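Local atomic coordinates of Lic12234 (PDB entry 4TZH), a protein that is of unknown function but, as a leucine-rich repeat protein of pathogenic Leptospira interrogans, may act as a virulence factor. Residues N175-F180 against I185-S190. Sequence-based numbering, arbitrary orientation. Where two conformers were deposited one is given.
Sequences NIRKLF and ITIEIS. With ZN (zinc ion), chain K.
Ile185, Ile187 and Ile189 point from segment 185-190, which carries the last strand of a leucine-rich repeat solenoid, toward segment 175-180, where Ile176 and Arg177 of helix 173-179 and the following Phe180 meet them. Helix 173-179 and strand 186-188 close the final beta-alpha-beta unit, which starts at strand 160-162, and strand 186-188 is one of the two edge strands of the parallel sheet.

Most of the contact is apolar. The CD1 methyl of Ile185 sits over the centre of the Phe180 ring, 3.8 Å from the ring centroid and 11° off its normal, a CH-pi contact made over the face. A chi1 of -171° swings the CG1-CD1 arm of Ile185 out to the ring, while its CG2 rests against Phe180 CB. Ile187 CD1 meets the same ring obliquely, 3.9 Å from Phe180 CD2. In the conformers modelled here, one methyl on the helix serves two partners: Ile176 CG2 lies 4.0 Å from Ile187 CG2 and 3.9 Å from Ile189 CD1. Ile176 also touches Ile148 and Thr171, and Phe180 touches Leu161 of strand 160-162.

Arg177 stretches past Ile187, extended from CG to NE and antiparallel to the side chain of Ile187. Its CG is 4.0 Å from Ile187 CD1, and Ile187 CB lies over one guanidinium face, away from its centre. A salt bridge from NE to Glu173 OE2 holds its polar end.

Glu188 faces away from the helix; Trp164 NE1 donates a hydrogen bond to its OE1, which binds the zinc ion at 2.0 Å.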
ATOM      1  N   ASN A 175      -7.267  -5.774  24.648  1.00 35.43           N
ATOM      2  CA  ASN A 175      -7.980  -6.533  23.613  1.00 35.01           C
ATOM      3  C   ASN A 175      -7.152  -6.669  22.332  1.00 38.72           C
ATOM      4  O   ASN A 175      -7.109  -7.749  21.732  1.00 39.21           O
ATOM      5  CB  ASN A 175      -9.345  -5.905  23.327  1.00 37.75           C
ATOM      6  CG  ASN A 175     -10.318  -5.973  24.495  1.00 59.24           C
ATOM      7  OD1 ASN A 175      -9.944  -6.131  25.668  1.00 53.27           O
ATOM      8  ND2 ASN A 175     -11.593  -5.827  24.198  1.00 52.97           N
ATOM      9  N   ILE A 176      -6.477  -5.570  21.952  1.00 34.80           N
ATOM     10  CA  ILE A 176      -5.602  -5.509  20.776  0.50 32.55           C
ATOM     11  C   ILE A 176      -4.436  -6.484  20.990  1.00 35.25           C
ATOM     12  O   ILE A 176      -4.135  -7.324  20.136  1.00 34.27           O
ATOM     13  CB  ILE A 176      -5.108  -4.036  20.565  0.50 34.25           C
ATOM     14  CG1 ILE A 176      -6.282  -3.052  20.296  0.50 35.09           C
ATOM     15  CG2 ILE A 176      -4.002  -3.925  19.488  0.50 32.97           C
ATOM     16  CD1 ILE A 176      -7.062  -3.215  18.952  0.50 38.71           C
ATOM     17  N   ARG A 177      -3.786  -6.366  22.150  1.00 32.17           N
ATOM     18  CA  ARG A 177      -2.637  -7.201  22.475  1.00 32.06           C
ATOM     19  C   ARG A 177      -3.026  -8.662  22.548  1.00 37.43           C
ATOM     20  O   ARG A 177      -2.241  -9.505  22.112  1.00 36.63           O
ATOM     21  CB  ARG A 177      -1.939  -6.734  23.755  1.00 33.34           C
ATOM     22  CG  ARG A 177      -1.362  -5.325  23.618  1.00 38.17           C
ATOM     23  CD  ARG A 177      -0.613  -4.897  24.864  1.00 49.95           C
ATOM     24  NE  ARG A 177       0.119  -3.638  24.656  1.00 57.38           N
ATOM     25  CZ  ARG A 177       1.336  -3.560  24.132  1.00 66.21           C
ATOM     26  NH1 ARG A 177       1.975  -4.660  23.758  1.00 52.12           N
ATOM     27  NH2 ARG A 177       1.923  -2.378  23.971  1.00 45.21           N
ATOM     28  N   LYS A 178      -4.256  -8.966  23.047  1.00 35.25           N
ATOM     29  CA  LYS A 178      -4.735 -10.348  23.109  1.00 35.74           C
ATOM     30  C   LYS A 178      -4.809 -11.007  21.728  1.00 38.92           C
ATOM     31  O   LYS A 178      -4.601 -12.218  21.634  1.00 38.96           O
ATOM     32  CB  LYS A 178      -6.099 -10.425  23.806  1.00 39.78           C
ATOM     33  CG  LYS A 178      -6.012 -10.781  25.283  1.00 63.12           C
ATOM     34  CD  LYS A 178      -7.390 -10.844  25.947  1.00 74.87           C
ATOM     35  CE  LYS A 178      -7.749 -12.239  26.428  1.00 86.39           C
ATOM     36  NZ  LYS A 178      -9.168 -12.334  26.867  1.00 95.47           N
ATOM     37  N   LEU A 179      -5.043 -10.219  20.643  1.00 35.17           N
ATOM     38  CA  LEU A 179      -5.093 -10.792  19.294  1.00 34.84           C
ATOM     39  C   LEU A 179      -3.768 -11.453  18.904  1.00 39.42           C
ATOM     40  O   LEU A 179      -3.763 -12.389  18.096  1.00 40.77           O
ATOM     41  CB  LEU A 179      -5.453  -9.735  18.229  1.00 34.31           C
ATOM     42  CG  LEU A 179      -6.782  -8.990  18.360  1.00 39.11           C
ATOM     43  CD1 LEU A 179      -6.884  -7.928  17.288  1.00 38.09           C
ATOM     44  CD2 LEU A 179      -7.985  -9.964  18.278  1.00 41.76           C
ATOM     45  N   PHE A 180      -2.653 -10.959  19.476  1.00 35.50           N
ATOM     46  CA  PHE A 180      -1.284 -11.421  19.185  1.00 35.07           C
ATOM     47  C   PHE A 180      -0.604 -11.993  20.427  1.00 44.70           C
ATOM     48  O   PHE A 180       0.623 -11.875  20.561  1.00 44.77           O
ATOM     49  CB  PHE A 180      -0.450 -10.239  18.704  1.00 33.79           C
ATOM     50  CG  PHE A 180      -1.027  -9.494  17.533  1.00 30.55           C
ATOM     51  CD1 PHE A 180      -0.792  -9.923  16.234  1.00 30.86           C
ATOM     52  CD2 PHE A 180      -1.782  -8.350  17.726  1.00 30.37           C
ATOM     53  CE1 PHE A 180      -1.289  -9.200  15.147  1.00 30.69           C
ATOM     54  CE2 PHE A 180      -2.308  -7.651  16.646  1.00 31.74           C
ATOM     55  CZ  PHE A 180      -2.048  -8.075  15.361  1.00 28.60           C
ATOM     56  N   ILE A 185       5.938  -9.216  18.712  1.00 24.23           N
ATOM     57  CA  ILE A 185       5.407  -8.003  18.081  1.00 21.42           C
ATOM     58  C   ILE A 185       5.551  -6.848  19.054  1.00 23.70           C
ATOM     59  O   ILE A 185       5.470  -7.047  20.273  1.00 24.22           O
ATOM     60  CB  ILE A 185       3.897  -8.191  17.687  1.00 23.57           C
ATOM     61  CG1 ILE A 185       3.372  -7.017  16.828  1.00 23.48           C
ATOM     62  CG2 ILE A 185       2.984  -8.462  18.901  1.00 24.23           C
ATOM     63  CD1 ILE A 185       1.955  -7.278  16.206  1.00 25.26           C
ATOM     64  N   THR A 186       5.730  -5.656  18.524  1.00 20.56           N
ATOM     65  CA  THR A 186       5.599  -4.447  19.319  1.00 20.00           C
ATOM     66  C   THR A 186       4.370  -3.698  18.779  1.00 20.32           C
ATOM     67  O   THR A 186       4.215  -3.539  17.557  1.00 19.98           O
ATOM     68  CB  THR A 186       6.879  -3.605  19.402  1.00 22.51           C
ATOM     69  OG1 THR A 186       6.578  -2.502  20.257  1.00 22.31           O
ATOM     70  CG2 THR A 186       7.358  -3.108  18.056  1.00 21.47           C
ATOM     71  N   ILE A 187       3.511  -3.279  19.680  1.00 21.42           N
ATOM     72  CA  ILE A 187       2.291  -2.575  19.345  1.00 20.28           C
ATOM     73  C   ILE A 187       2.419  -1.168  19.883  1.00 21.54           C
ATOM     74  O   ILE A 187       2.694  -0.980  21.078  1.00 23.03           O
ATOM     75  CB  ILE A 187       1.059  -3.329  19.899  1.00 25.14           C
ATOM     76  CG1 ILE A 187       0.976  -4.733  19.230  1.00 24.98           C
ATOM     77  CG2 ILE A 187      -0.216  -2.531  19.587  1.00 26.41           C
ATOM     78  CD1 ILE A 187      -0.019  -5.694  19.893  1.00 30.31           C
ATOM     79  N   GLU A 188       2.211  -0.192  18.995  1.00 18.69           N
ATOM     80  CA  GLU A 188       2.279   1.206  19.372  1.00 17.23           C
ATOM     81  C   GLU A 188       0.890   1.805  19.423  1.00 20.71           C
ATOM     82  O   GLU A 188       0.238   1.947  18.409  1.00 19.41           O
ATOM     83  CB  GLU A 188       3.182   1.939  18.375  1.00 17.03           C
ATOM     84  CG  GLU A 188       4.672   1.638  18.599  1.00 20.00           C
ATOM     85  CD  GLU A 188       5.211   2.136  19.931  1.00 19.19           C
ATOM     86  OE1 GLU A 188       4.493   2.880  20.633  1.00 18.24           O
ATOM     87  OE2 GLU A 188       6.375   1.787  20.264  1.00 20.03           O
ATOM     88  N   ILE A 189       0.421   2.117  20.629  1.00 23.53           N
ATOM     89  CA  ILE A 189      -0.902   2.739  20.826  0.70 26.68           C
ATOM     90  C   ILE A 189      -0.676   3.997  21.674  1.00 32.63           C
ATOM     91  O   ILE A 189      -0.047   3.897  22.737  1.00 34.15           O
ATOM     92  CB  ILE A 189      -1.910   1.752  21.483  0.70 32.57           C
ATOM     93  CG1 ILE A 189      -2.155   0.500  20.604  0.70 33.08           C
ATOM     94  CG2 ILE A 189      -3.256   2.454  21.812  0.70 35.51           C
ATOM     95  CD1 ILE A 189      -2.865  -0.686  21.364  0.70 35.22           C
ATOM     96  N   SER A 190      -1.175   5.173  21.208  1.00 32.21           N
ATOM     97  CA  SER A 190      -1.075   6.471  21.924  1.00 41.16           C
ATOM     98  C   SER A 190      -2.015   6.467  23.137  1.00 88.43           C
ATOM     99  O   SER A 190      -2.540   7.509  23.533  1.00 61.21           O
ATOM    100  CB  SER A 190      -1.424   7.645  21.006  1.00 42.55           C
ATOM    101  OG  SER A 190      -0.398   8.013  20.100  1.00 47.59           O
TER
HETATM  102 ZN    ZN K 309       5.518   3.297  22.300  0.85 16.27          ZN